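PDB 2NO4: (S)-2-haloacid dehalogenase IVA, which hydrolyses short-chain (S)-2-haloalkanoic acids to the (R)-2-hydroxyalkanoic acids, releasing the halide and inverting the configuration of the carbon that carried it. Local coordinates for residues V18-G23 and S185-D190; E44-L49 and F80-Y85; Q52-Y57 and A68-L73; V202-Q207 and H220-L225. All blocks are in the same frame, centred on the assembly; numbering follows the deposited sequence.

In the fold
Contacts 1 and 4 belong to the parallel sheet of the Rossmann-like core, contacts 2 and 3 to the helical part beside it. Contact 1 holds the nucleophile Asp20 and a sulfate in the haloacid site, and its centre lies about 4 Å from that of the chain. Contact 4 continues the sheet outward, joined to contact 1 by Ser185 O and Ile204 N at 3.0 Å. Contact 3 borders the pocket from the helical part: Leu55 CD2 meets Trp189 CZ2 at 3.7 Å, and Phe70 CE2 meets Tyr22 CD2 at 4.2 Å. Contact 2 joins the same two helices farther out, its centre about 14 Å from that of contact 3 and about 22 Å from contact 1.

Contact 1 of 4, residues V18-G23 and S185-D190. With SO4 (sulfate ion), chain H.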
# COMPACT_ATOMS: atom_id res chain seq x y z
N VAL B 18 16.06 16.69 -6.62
CA VAL B 18 15.05 16.56 -5.59
C VAL B 18 15.06 15.11 -5.10
O VAL B 18 14.96 14.15 -5.91
CB VAL B 18 13.64 16.97 -6.13
CG1 VAL B 18 12.62 16.79 -5.02
CG2 VAL B 18 13.66 18.45 -6.60
N PHE B 19 15.23 14.98 -3.79
CA PHE B 19 15.45 13.73 -3.11
C PHE B 19 14.26 13.28 -2.25
O PHE B 19 13.74 14.03 -1.46
CB PHE B 19 16.67 13.86 -2.17
CG PHE B 19 17.97 13.83 -2.91
CD1 PHE B 19 18.54 15.02 -3.42
CD2 PHE B 19 18.60 12.62 -3.17
CE1 PHE B 19 19.73 14.97 -4.14
CE2 PHE B 19 19.82 12.58 -3.90
CZ PHE B 19 20.37 13.76 -4.37
N ASP B 20 13.89 12.01 -2.40
CA ASP B 20 13.14 11.29 -1.39
C ASP B 20 13.95 11.21 -0.09
O ASP B 20 15.19 11.24 -0.12
CB ASP B 20 12.81 9.89 -1.95
CG ASP B 20 12.12 9.01 -0.96
OD1 ASP B 20 10.92 9.24 -0.76
OD2 ASP B 20 12.77 8.09 -0.39
N ALA B 21 13.28 11.19 1.06
CA ALA B 21 14.00 11.06 2.33
C ALA B 21 14.04 9.62 2.86
O ALA B 21 15.11 9.01 2.91
CB ALA B 21 13.43 12.02 3.36
N TYR B 22 12.87 9.08 3.22
CA TYR B 22 12.78 7.82 3.97
C TYR B 22 12.97 6.64 3.02
O TYR B 22 12.09 6.33 2.21
CB TYR B 22 11.42 7.73 4.71
CG TYR B 22 11.37 8.75 5.83
CD1 TYR B 22 12.08 8.52 7.02
CD2 TYR B 22 10.68 9.96 5.67
CE1 TYR B 22 12.08 9.46 8.07
CE2 TYR B 22 10.68 10.92 6.70
CZ TYR B 22 11.39 10.68 7.89
OH TYR B 22 11.38 11.61 8.91
N GLY B 23 14.14 6.03 3.11
CA GLY B 23 14.50 4.92 2.20
C GLY B 23 15.62 5.27 1.21
O GLY B 23 16.30 4.39 0.69
N SER B 185 15.12 8.57 -5.90
CA SER B 185 14.43 7.78 -4.85
C SER B 185 14.82 6.30 -4.90
O SER B 185 15.15 5.77 -5.97
CB SER B 185 12.89 7.94 -4.99
OG SER B 185 12.20 7.28 -3.92
N SER B 186 14.76 5.63 -3.75
CA SER B 186 14.80 4.17 -3.69
C SER B 186 13.43 3.51 -3.77
O SER B 186 13.33 2.28 -3.84
CB SER B 186 15.49 3.71 -2.41
OG SER B 186 16.84 4.13 -2.41
N ASN B 187 12.37 4.32 -3.69
CA ASN B 187 11.00 3.76 -3.63
C ASN B 187 10.39 3.74 -5.00
O ASN B 187 10.16 4.79 -5.57
CB ASN B 187 10.14 4.59 -2.66
CG ASN B 187 10.74 4.61 -1.26
OD1 ASN B 187 11.12 3.57 -0.73
ND2 ASN B 187 10.88 5.79 -0.69
N ALA B 188 10.16 2.54 -5.54
CA ALA B 188 9.64 2.37 -6.90
C ALA B 188 8.31 3.08 -7.18
O ALA B 188 8.12 3.58 -8.27
CB ALA B 188 9.58 0.87 -7.30
N TRP B 189 7.40 3.12 -6.20
CA TRP B 189 6.09 3.77 -6.34
C TRP B 189 6.26 5.33 -6.48
O TRP B 189 5.51 5.99 -7.17
CB TRP B 189 5.16 3.39 -5.14
CG TRP B 189 5.79 3.53 -3.80
CD1 TRP B 189 6.42 2.53 -3.10
CD2 TRP B 189 5.95 4.73 -3.00
NE1 TRP B 189 6.95 3.02 -1.94
CE2 TRP B 189 6.67 4.36 -1.84
CE3 TRP B 189 5.54 6.08 -3.16
CZ2 TRP B 189 7.04 5.29 -0.83
CZ3 TRP B 189 5.90 7.02 -2.13
CH2 TRP B 189 6.63 6.60 -0.98
N ASP B 190 7.27 5.85 -5.81
CA ASP B 190 7.60 7.27 -5.78
C ASP B 190 8.24 7.65 -7.12
O ASP B 190 7.90 8.68 -7.70
CB ASP B 190 8.56 7.50 -4.60
CG ASP B 190 8.84 8.99 -4.32
OD1 ASP B 190 8.07 9.88 -4.76
OD2 ASP B 190 9.87 9.23 -3.62
S SO4 H . 9.35 9.86 1.88
O1 SO4 H . 10.56 10.57 2.23
O2 SO4 H . 8.57 9.53 3.07
O3 SO4 H . 8.56 10.56 0.90
O4 SO4 H . 9.83 8.61 1.30
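Asp20 and Ser185 face each other at the C-terminal ends of neighbouring parallel strands in the Rossmann-like core, the place where HAD-superfamily enzymes carry their nucleophile. Here that nucleophile is Asp20. The buried half of the contact is closely fitted. Asp20 CB lies 3.3 Å from Ser185 OG, and with CG opposite the backbone N (chi1 176°) the Asp20 carboxylate is directed across to Asp190. Serine suits its position because one small hydroxyl serves two partners: OG accepts from Asn187 N at 3.0 Å, forming an ST turn, and donates to Asp190 OD2 at 3.1 Å. Asp20 OD1 and Asp190 OD2 come within 3.0 Å as two acceptors, a proximity that Lys161, whose NZ makes a salt bridge to both, probably offsets. Asp190 is held from its other oxygen by Tyr167, while Thr24 holds Asp20 OD2. The opposite end, at Gly23 and Ser186, is partly exposed and more loosely joined; Ser186 OG turns to Ile204 O in the next strand. Gly23 adopts a phi of 111°, a backbone shape that glycine accepts readily. The substrate site adjoins the Asp20 carboxylate. Ala21 N and Tyr22 N both donate to O1 of a sulfate, Tyr22 N at 2.9 Å, and Lys161, Ser128 and Asn129 complete its hold; the ion probably stands in for the haloacid. Asn187 reaches this loop from across the contact: its amide donates, in its own plane, from ND2 to Tyr22 O at 3.2 Å and 170°.

Contact 2 of 4, residues E44-L49 and F80-Y85. With SO4 (sulfate ion), chain J.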
# COMPACT_ATOMS: atom_id res chain seq x y z
N GLU B 44 13.18 -8.37 12.36
CA GLU B 44 13.10 -8.11 10.90
C GLU B 44 11.65 -8.15 10.34
O GLU B 44 11.27 -7.25 9.57
CB GLU B 44 14.07 -9.02 10.09
CG GLU B 44 13.99 -8.81 8.56
CD GLU B 44 14.24 -7.34 8.13
OE1 GLU B 44 15.06 -6.64 8.78
OE2 GLU B 44 13.59 -6.87 7.14
N ALA B 45 10.85 -9.15 10.73
CA ALA B 45 9.48 -9.24 10.29
C ALA B 45 8.65 -8.04 10.81
O ALA B 45 7.82 -7.47 10.07
CB ALA B 45 8.85 -10.61 10.70
N LEU B 46 8.91 -7.64 12.06
CA LEU B 46 8.31 -6.43 12.65
C LEU B 46 8.66 -5.18 11.84
O LEU B 46 7.78 -4.40 11.48
CB LEU B 46 8.80 -6.19 14.09
CG LEU B 46 8.21 -4.92 14.74
CD1 LEU B 46 6.90 -5.26 15.43
CD2 LEU B 46 9.16 -4.34 15.75
N SER B 47 9.96 -5.01 11.57
CA SER B 47 10.45 -3.89 10.76
C SER B 47 9.76 -3.81 9.40
O SER B 47 9.36 -2.73 8.99
CB SER B 47 11.97 -4.00 10.60
OG SER B 47 12.47 -2.81 10.02
N MET B 48 9.64 -4.94 8.70
CA MET B 48 8.96 -4.99 7.41
C MET B 48 7.47 -4.62 7.50
O MET B 48 6.95 -3.91 6.65
CB MET B 48 9.09 -6.35 6.77
CG MET B 48 10.53 -6.75 6.46
SD MET B 48 10.57 -8.48 5.80
CE MET B 48 9.44 -8.25 4.43
N LEU B 49 6.77 -5.13 8.51
CA LEU B 49 5.34 -4.80 8.67
C LEU B 49 5.13 -3.33 9.03
O LEU B 49 4.20 -2.71 8.50
CB LEU B 49 4.67 -5.68 9.73
CG LEU B 49 3.16 -5.50 9.93
CD1 LEU B 49 2.30 -5.74 8.67
CD2 LEU B 49 2.75 -6.49 11.03
N PHE B 80 0.33 -1.14 15.51
CA PHE B 80 -0.23 -2.29 14.82
C PHE B 80 0.77 -3.45 14.69
O PHE B 80 0.39 -4.61 14.91
CB PHE B 80 -0.77 -1.90 13.44
CG PHE B 80 -1.30 -3.05 12.68
CD1 PHE B 80 -2.58 -3.54 12.93
CD2 PHE B 80 -0.48 -3.71 11.74
CE1 PHE B 80 -3.08 -4.66 12.23
CE2 PHE B 80 -0.97 -4.82 11.04
CZ PHE B 80 -2.26 -5.29 11.28
N ALA B 81 2.02 -3.14 14.30
CA ALA B 81 3.04 -4.17 14.10
C ALA B 81 3.43 -4.83 15.43
O ALA B 81 3.58 -6.06 15.51
CB ALA B 81 4.30 -3.60 13.30
N LEU B 82 3.56 -4.01 16.49
CA LEU B 82 3.87 -4.54 17.83
C LEU B 82 2.79 -5.48 18.35
O LEU B 82 3.11 -6.53 18.89
CB LEU B 82 4.08 -3.39 18.84
CG LEU B 82 5.34 -2.55 18.64
CD1 LEU B 82 5.28 -1.35 19.61
CD2 LEU B 82 6.60 -3.37 18.90
N ARG B 83 1.51 -5.08 18.21
CA ARG B 83 0.38 -5.95 18.60
C ARG B 83 0.31 -7.24 17.74
O ARG B 83 0.01 -8.32 18.22
CB ARG B 83 -0.94 -5.18 18.49
CG ARG B 83 -1.08 -4.03 19.44
CD ARG B 83 -2.27 -3.13 19.07
NE ARG B 83 -2.55 -2.18 20.15
CZ ARG B 83 -3.47 -1.22 20.09
NH1 ARG B 83 -4.17 -1.04 18.97
NH2 ARG B 83 -3.66 -0.43 21.14
N THR B 84 0.60 -7.12 16.44
CA THR B 84 0.56 -8.27 15.54
C THR B 84 1.53 -9.34 16.03
O THR B 84 1.20 -10.54 16.03
CB THR B 84 0.89 -7.82 14.09
OG1 THR B 84 -0.18 -7.00 13.61
CG2 THR B 84 1.09 -9.01 13.14
N TYR B 85 2.71 -8.89 16.47
CA TYR B 85 3.77 -9.79 16.95
C TYR B 85 3.64 -10.19 18.43
O TYR B 85 4.52 -10.90 18.98
CB TYR B 85 5.18 -9.32 16.52
CG TYR B 85 5.35 -9.60 15.04
CD1 TYR B 85 5.00 -8.64 14.07
CD2 TYR B 85 5.72 -10.88 14.60
CE1 TYR B 85 5.08 -8.92 12.71
CE2 TYR B 85 5.83 -11.19 13.26
CZ TYR B 85 5.50 -10.22 12.32
OH TYR B 85 5.57 -10.58 11.00
S SO4 J . -1.12 -1.97 23.59
O1 SO4 J . -0.10 -1.60 24.58
O2 SO4 J . -2.07 -0.89 23.42
O3 SO4 J . -0.43 -2.19 22.33
O4 SO4 J . -1.88 -3.14 24.01
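Ala45, first in the contact, sets its methyl against the phenol end of Tyr85: CB is 3.3 Å from Tyr85 OH and 3.7 Å from Tyr85 CZ. Alanine fits here, since its short side chain lets the tyrosine lie close to the helix, one ring face over Leu46 N. Leu46 CG stands anti to the backbone N (chi1 179°), which carries CD1 across to the other helix, 3.4 Å from Ala81 O and 3.7 Å from Ala81 CB; Leu82 CD2 and the Tyr85 ring flank the same methyl. One turn after Ala45, Leu49 fills the middle of the interface. Its CD2 meets Thr84 CG2 tip to tip at 3.7 Å, touches Tyr85 CE1 at 3.8 Å and reaches Phe80 CE2 at 4.1 Å. Thr84 can offer its methyl because its hydroxyl is turned back to donate to Phe80 O, one helical turn earlier. With Ala81 as the small residue between the leucines, segments 44-49 and 80-84 of helices 43-63 and 70-84 run roughly antiparallel, their axes approaching to 9.2 Å at 143°. Helix 90-102 packs beside both through Leu97 on Leu46 and Lys94 on Leu82, while Pro210 of the second subunit touches Thr84.

Contact 3 of 4, residues Q52-Y57 and A68-L73. With SO4 (sulfate ion), chain K.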
# COMPACT_ATOMS: atom_id res chain seq x y z
N GLN B 52 5.58 -1.39 5.77
CA GLN B 52 4.50 -1.68 4.83
C GLN B 52 3.20 -0.96 5.24
O GLN B 52 2.51 -0.39 4.38
CB GLN B 52 4.25 -3.22 4.71
CG GLN B 52 3.10 -3.60 3.66
CD GLN B 52 1.62 -3.48 4.21
OE1 GLN B 52 1.37 -3.80 5.37
NE2 GLN B 52 0.65 -3.06 3.33
N ARG B 53 2.87 -1.01 6.53
CA ARG B 53 1.62 -0.40 7.01
C ARG B 53 1.72 1.13 7.00
O ARG B 53 0.74 1.79 6.70
CB ARG B 53 1.24 -0.84 8.43
CG ARG B 53 0.42 -2.11 8.50
CD ARG B 53 -0.77 -2.10 7.50
NE ARG B 53 -1.80 -3.08 7.86
CZ ARG B 53 -1.79 -4.38 7.54
NH1 ARG B 53 -2.76 -5.17 7.93
NH2 ARG B 53 -0.77 -4.93 6.85
N GLN B 54 2.90 1.66 7.32
CA GLN B 54 3.12 3.12 7.30
C GLN B 54 2.76 3.66 5.91
O GLN B 54 2.03 4.65 5.78
CB GLN B 54 4.54 3.47 7.70
CG GLN B 54 5.02 4.94 7.49
CD GLN B 54 6.54 5.02 7.46
OE1 GLN B 54 7.19 4.40 6.61
NE2 GLN B 54 7.14 5.78 8.43
N LEU B 55 3.28 2.98 4.88
CA LEU B 55 3.06 3.32 3.50
C LEU B 55 1.65 3.02 3.11
O LEU B 55 1.02 3.88 2.52
CB LEU B 55 4.05 2.57 2.59
CG LEU B 55 5.47 3.12 2.70
CD1 LEU B 55 6.36 2.34 1.76
CD2 LEU B 55 5.51 4.65 2.47
N GLU B 56 1.13 1.82 3.44
CA GLU B 56 -0.30 1.56 3.21
C GLU B 56 -1.19 2.72 3.71
O GLU B 56 -2.06 3.18 2.97
CB GLU B 56 -0.77 0.28 3.90
CG GLU B 56 -2.31 0.19 3.93
CD GLU B 56 -2.84 -1.11 4.51
OE1 GLU B 56 -2.19 -2.16 4.34
OE2 GLU B 56 -3.91 -1.10 5.14
N TYR B 57 -1.00 3.11 4.98
CA TYR B 57 -1.80 4.18 5.59
C TYR B 57 -1.72 5.47 4.81
O TYR B 57 -2.70 6.17 4.69
CB TYR B 57 -1.44 4.44 7.08
CG TYR B 57 -1.70 3.27 7.98
CD1 TYR B 57 -2.57 2.24 7.60
CD2 TYR B 57 -1.04 3.16 9.22
CE1 TYR B 57 -2.79 1.10 8.48
CE2 TYR B 57 -1.25 2.06 10.11
CZ TYR B 57 -2.11 1.06 9.74
OH TYR B 57 -2.29 0.02 10.65
N ALA B 68 -3.89 12.21 7.79
CA ALA B 68 -3.25 12.51 9.06
C ALA B 68 -1.78 12.51 8.72
O ALA B 68 -1.37 11.92 7.70
CB ALA B 68 -3.55 11.45 10.13
N ASP B 69 -0.98 13.16 9.56
CA ASP B 69 0.41 13.36 9.23
C ASP B 69 1.31 12.13 9.40
O ASP B 69 0.91 11.14 10.01
CB ASP B 69 1.00 14.64 9.87
CG ASP B 69 1.46 14.47 11.34
OD1 ASP B 69 1.44 13.39 11.93
OD2 ASP B 69 1.90 15.49 11.92
N PHE B 70 2.52 12.21 8.86
CA PHE B 70 3.31 11.00 8.66
C PHE B 70 3.77 10.42 9.97
O PHE B 70 3.82 9.19 10.13
CB PHE B 70 4.45 11.25 7.70
CG PHE B 70 4.94 10.01 6.97
CD1 PHE B 70 4.07 9.26 6.17
CD2 PHE B 70 6.30 9.63 7.04
CE1 PHE B 70 4.54 8.15 5.44
CE2 PHE B 70 6.77 8.52 6.32
CZ PHE B 70 5.85 7.79 5.50
N TRP B 71 4.07 11.30 10.92
CA TRP B 71 4.39 10.85 12.29
C TRP B 71 3.25 10.04 12.93
O TRP B 71 3.48 8.99 13.57
CB TRP B 71 4.80 12.04 13.17
CG TRP B 71 5.28 11.66 14.53
CD1 TRP B 71 4.60 11.85 15.70
CD2 TRP B 71 6.53 11.05 14.88
NE1 TRP B 71 5.35 11.38 16.77
CE2 TRP B 71 6.54 10.90 16.29
CE3 TRP B 71 7.64 10.62 14.15
CZ2 TRP B 71 7.63 10.34 16.99
CZ3 TRP B 71 8.74 10.07 14.85
CH2 TRP B 71 8.71 9.94 16.26
N GLN B 72 2.02 10.53 12.79
CA GLN B 72 0.87 9.81 13.32
C GLN B 72 0.75 8.44 12.65
O GLN B 72 0.51 7.45 13.30
CB GLN B 72 -0.43 10.60 13.16
CG GLN B 72 -1.67 9.91 13.81
CD GLN B 72 -2.94 10.72 13.69
OE1 GLN B 72 -2.91 11.95 13.76
NE2 GLN B 72 -4.06 10.04 13.47
N LEU B 73 0.89 8.41 11.33
CA LEU B 73 0.82 7.13 10.62
C LEU B 73 1.93 6.15 11.01
O LEU B 73 1.70 4.93 11.05
CB LEU B 73 0.88 7.35 9.10
CG LEU B 73 -0.17 8.30 8.52
CD1 LEU B 73 -0.22 8.21 7.00
CD2 LEU B 73 -1.57 8.20 9.19
S SO4 K . -7.51 10.40 12.42
O1 SO4 K . -6.61 11.32 13.06
O2 SO4 K . -8.86 10.50 13.01
O3 SO4 K . -7.63 10.70 11.01
O4 SO4 K . -6.99 9.03 12.67
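Gln54 and Tyr57 meet Phe70 and Leu73 in a buried contact, without hydrogen bonds across it, near the turn end of the helical hairpin formed by helices 43-63 and 70-84. The pair next to the active site is Gln54 with Phe70. Gln54 turns CG away from its own backbone N (chi1 169°), runs extended beyond it and crosses the end of the phenyl ring at about a right angle; its CD is 3.5 Å from Phe70 CZ, and its NE2 is 3.5 Å from Phe70 CE2. The amide and ring planes differ by only 21°. Glutamine suits this spot because its aliphatic part can lie against the ring while both ends of the amide find partners: NE2 bonds Thr74 and Tyr101, and OE1 accepts from Arg51, the arginine that binds the haloacid. Gln54 is therefore a second-shell residue, and Phe70 itself borders Asn129 of the same site. Leu55 CD2 touches the edge of the Phe70 ring at 4.4 Å. Farther from the pocket, Leu73 CD1 packs on Tyr57 CB at 4.0 Å, and the Tyr57 hydroxyl bonds Glu212 of the second subunit. In the plane of the tyrosine ring, its edge atom CD2 approaches Leu73 O at 3.7 Å. Just before helix 70-84, Asp69 is its N-cap, and OD1 accepts from Gln72 N at 3.0 Å.

Contact 4 of 4, residues V202-Q207 and H220-L225; sequences VRINRQ and HQVNSL. With SO4 (sulfate ion), chain L.
Oxygen O3 of a bound sulfate is gripped from both segments where Arg206 and Leu225 meet, just beyond the parallel pairing of strands 200-204 and 220-222 at the edge of the Rossmann-like sheet. Leu225 N donates to O3 at 2.8 Å and Arg206 NH2 at 3.0 Å; Arg206 NE bonds chiefly to O2, at 2.9 Å, and adds a weak bond to O3. Ser224 OG and Asp109 N hold the same ion, which probably came from the crystallisation liquor. Arg206 suits this place because its flat guanidinium offers both edge and face: Leu225 CD1 lies at the edge, Ile204 CG2 over the centre of one face, NH2 also bonds Thr24 O, and Tyr107 makes a cation-pi contact. Behind it the strands run 17° from parallel. Arg203 bonds residues on both sides of Gln221, its N donating to His220 O at 3.1 Å and its O accepting from Val222 N at 3.0 Å; Asn205 N then donates to Val222 O at 2.8 Å. Branched residues Val202, Ile204 and Val222 share one face with His220; helix 228-232 packs there on Val202 and Ile204. Ile204 CD1 presses on Val222 CG2 at 3.5 Å, a tight fit. On the other face, toward helix 188-197, Arg203 and Gln221 lie side by side, pointing the same way. Asn205 ties this edge together: OD1 accepts from Asn209 N, and ND2 donates to Gln221 OE1 at 2.9 Å, coming from above the acceptor's carbonyl plane, 61° out of it.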
# COMPACT_ATOMS: atom_id res chain seq x y z
N VAL B 202 15.72 8.92 -11.23
CA VAL B 202 16.88 8.08 -10.97
C VAL B 202 16.61 7.24 -9.74
O VAL B 202 16.36 7.76 -8.64
CB VAL B 202 18.13 8.93 -10.74
CG1 VAL B 202 19.34 8.01 -10.33
CG2 VAL B 202 18.41 9.80 -11.98
N ARG B 203 16.60 5.93 -9.96
CA ARG B 203 16.46 4.98 -8.85
C ARG B 203 17.81 4.66 -8.19
O ARG B 203 18.79 4.38 -8.88
CB ARG B 203 15.85 3.68 -9.38
CG ARG B 203 15.81 2.66 -8.28
CD ARG B 203 14.74 1.70 -8.44
NE ARG B 203 14.60 0.89 -7.24
CZ ARG B 203 13.82 -0.17 -7.17
NH1 ARG B 203 13.14 -0.56 -8.24
NH2 ARG B 203 13.75 -0.89 -6.06
N ILE B 204 17.85 4.74 -6.86
CA ILE B 204 18.92 4.12 -6.06
C ILE B 204 18.42 2.72 -5.69
O ILE B 204 17.52 2.58 -4.87
CB ILE B 204 19.28 4.92 -4.79
CG1 ILE B 204 19.34 6.44 -5.06
CG2 ILE B 204 20.61 4.42 -4.18
CD1 ILE B 204 20.40 6.87 -6.06
N ASN B 205 18.98 1.71 -6.36
CA ASN B 205 18.62 0.32 -6.17
C ASN B 205 19.83 -0.36 -5.55
O ASN B 205 20.72 -0.88 -6.25
CB ASN B 205 18.19 -0.30 -7.50
CG ASN B 205 17.51 -1.64 -7.34
OD1 ASN B 205 17.59 -2.29 -6.27
ND2 ASN B 205 16.85 -2.09 -8.39
N ARG B 206 19.90 -0.30 -4.23
CA ARG B 206 21.08 -0.79 -3.50
C ARG B 206 21.25 -2.31 -3.59
O ARG B 206 22.37 -2.79 -3.68
CB ARG B 206 20.99 -0.37 -2.04
CG ARG B 206 21.29 1.11 -1.85
CD ARG B 206 21.22 1.53 -0.41
NE ARG B 206 21.45 2.96 -0.40
CZ ARG B 206 20.49 3.89 -0.42
NH1 ARG B 206 19.20 3.53 -0.45
NH2 ARG B 206 20.83 5.16 -0.48
N GLN B 207 20.15 -3.07 -3.57
CA GLN B 207 20.25 -4.51 -3.53
C GLN B 207 19.92 -5.17 -4.87
O GLN B 207 19.93 -6.36 -5.01
CB GLN B 207 19.33 -5.06 -2.43
CG GLN B 207 19.70 -4.65 -1.00
CD GLN B 207 18.67 -5.12 0.01
OE1 GLN B 207 18.86 -6.13 0.69
NE2 GLN B 207 17.55 -4.38 0.11
N HIS B 220 17.74 6.70 -15.23
CA HIS B 220 18.89 5.94 -14.85
C HIS B 220 18.58 5.18 -13.56
O HIS B 220 17.68 5.53 -12.83
CB HIS B 220 20.14 6.82 -14.66
CG HIS B 220 21.42 6.21 -15.19
ND1 HIS B 220 22.08 5.17 -14.57
CD2 HIS B 220 22.18 6.53 -16.27
CE1 HIS B 220 23.18 4.87 -15.24
NE2 HIS B 220 23.25 5.67 -16.29
N GLN B 221 19.37 4.16 -13.31
CA GLN B 221 19.42 3.41 -12.05
C GLN B 221 20.89 3.21 -11.64
O GLN B 221 21.72 2.86 -12.49
CB GLN B 221 18.76 2.04 -12.20
CG GLN B 221 18.80 1.17 -10.93
CD GLN B 221 17.93 -0.06 -11.08
OE1 GLN B 221 16.84 -0.13 -10.54
NE2 GLN B 221 18.40 -1.03 -11.83
N VAL B 222 21.17 3.40 -10.36
CA VAL B 222 22.49 3.26 -9.78
C VAL B 222 22.34 2.49 -8.45
O VAL B 222 21.23 2.39 -7.92
CB VAL B 222 23.19 4.64 -9.56
CG1 VAL B 222 23.45 5.38 -10.89
CG2 VAL B 222 22.44 5.55 -8.55
N ASN B 223 23.43 1.99 -7.90
CA ASN B 223 23.36 1.19 -6.67
C ASN B 223 23.76 1.95 -5.41
O ASN B 223 23.75 1.40 -4.34
CB ASN B 223 24.13 -0.14 -6.83
CG ASN B 223 25.66 0.06 -6.93
OD1 ASN B 223 26.40 -0.90 -7.17
ND2 ASN B 223 26.14 1.30 -6.77
N SER B 224 24.11 3.22 -5.57
CA SER B 224 24.62 4.01 -4.48
C SER B 224 24.38 5.46 -4.79
O SER B 224 24.49 5.88 -5.95
CB SER B 224 26.15 3.77 -4.36
OG SER B 224 26.70 4.66 -3.43
N LEU B 225 24.15 6.24 -3.74
CA LEU B 225 24.05 7.68 -3.91
C LEU B 225 25.35 8.31 -4.49
O LEU B 225 25.31 9.27 -5.25
CB LEU B 225 23.72 8.30 -2.55
CG LEU B 225 22.30 8.21 -1.99
CD1 LEU B 225 22.40 8.47 -0.47
CD2 LEU B 225 21.30 9.17 -2.66
S SO4 L . 24.68 4.71 -0.20
O1 SO4 L . 25.01 5.81 0.74
O2 SO4 L . 24.18 3.49 0.48
O3 SO4 L . 23.71 5.24 -1.13
O4 SO4 L . 25.88 4.23 -0.87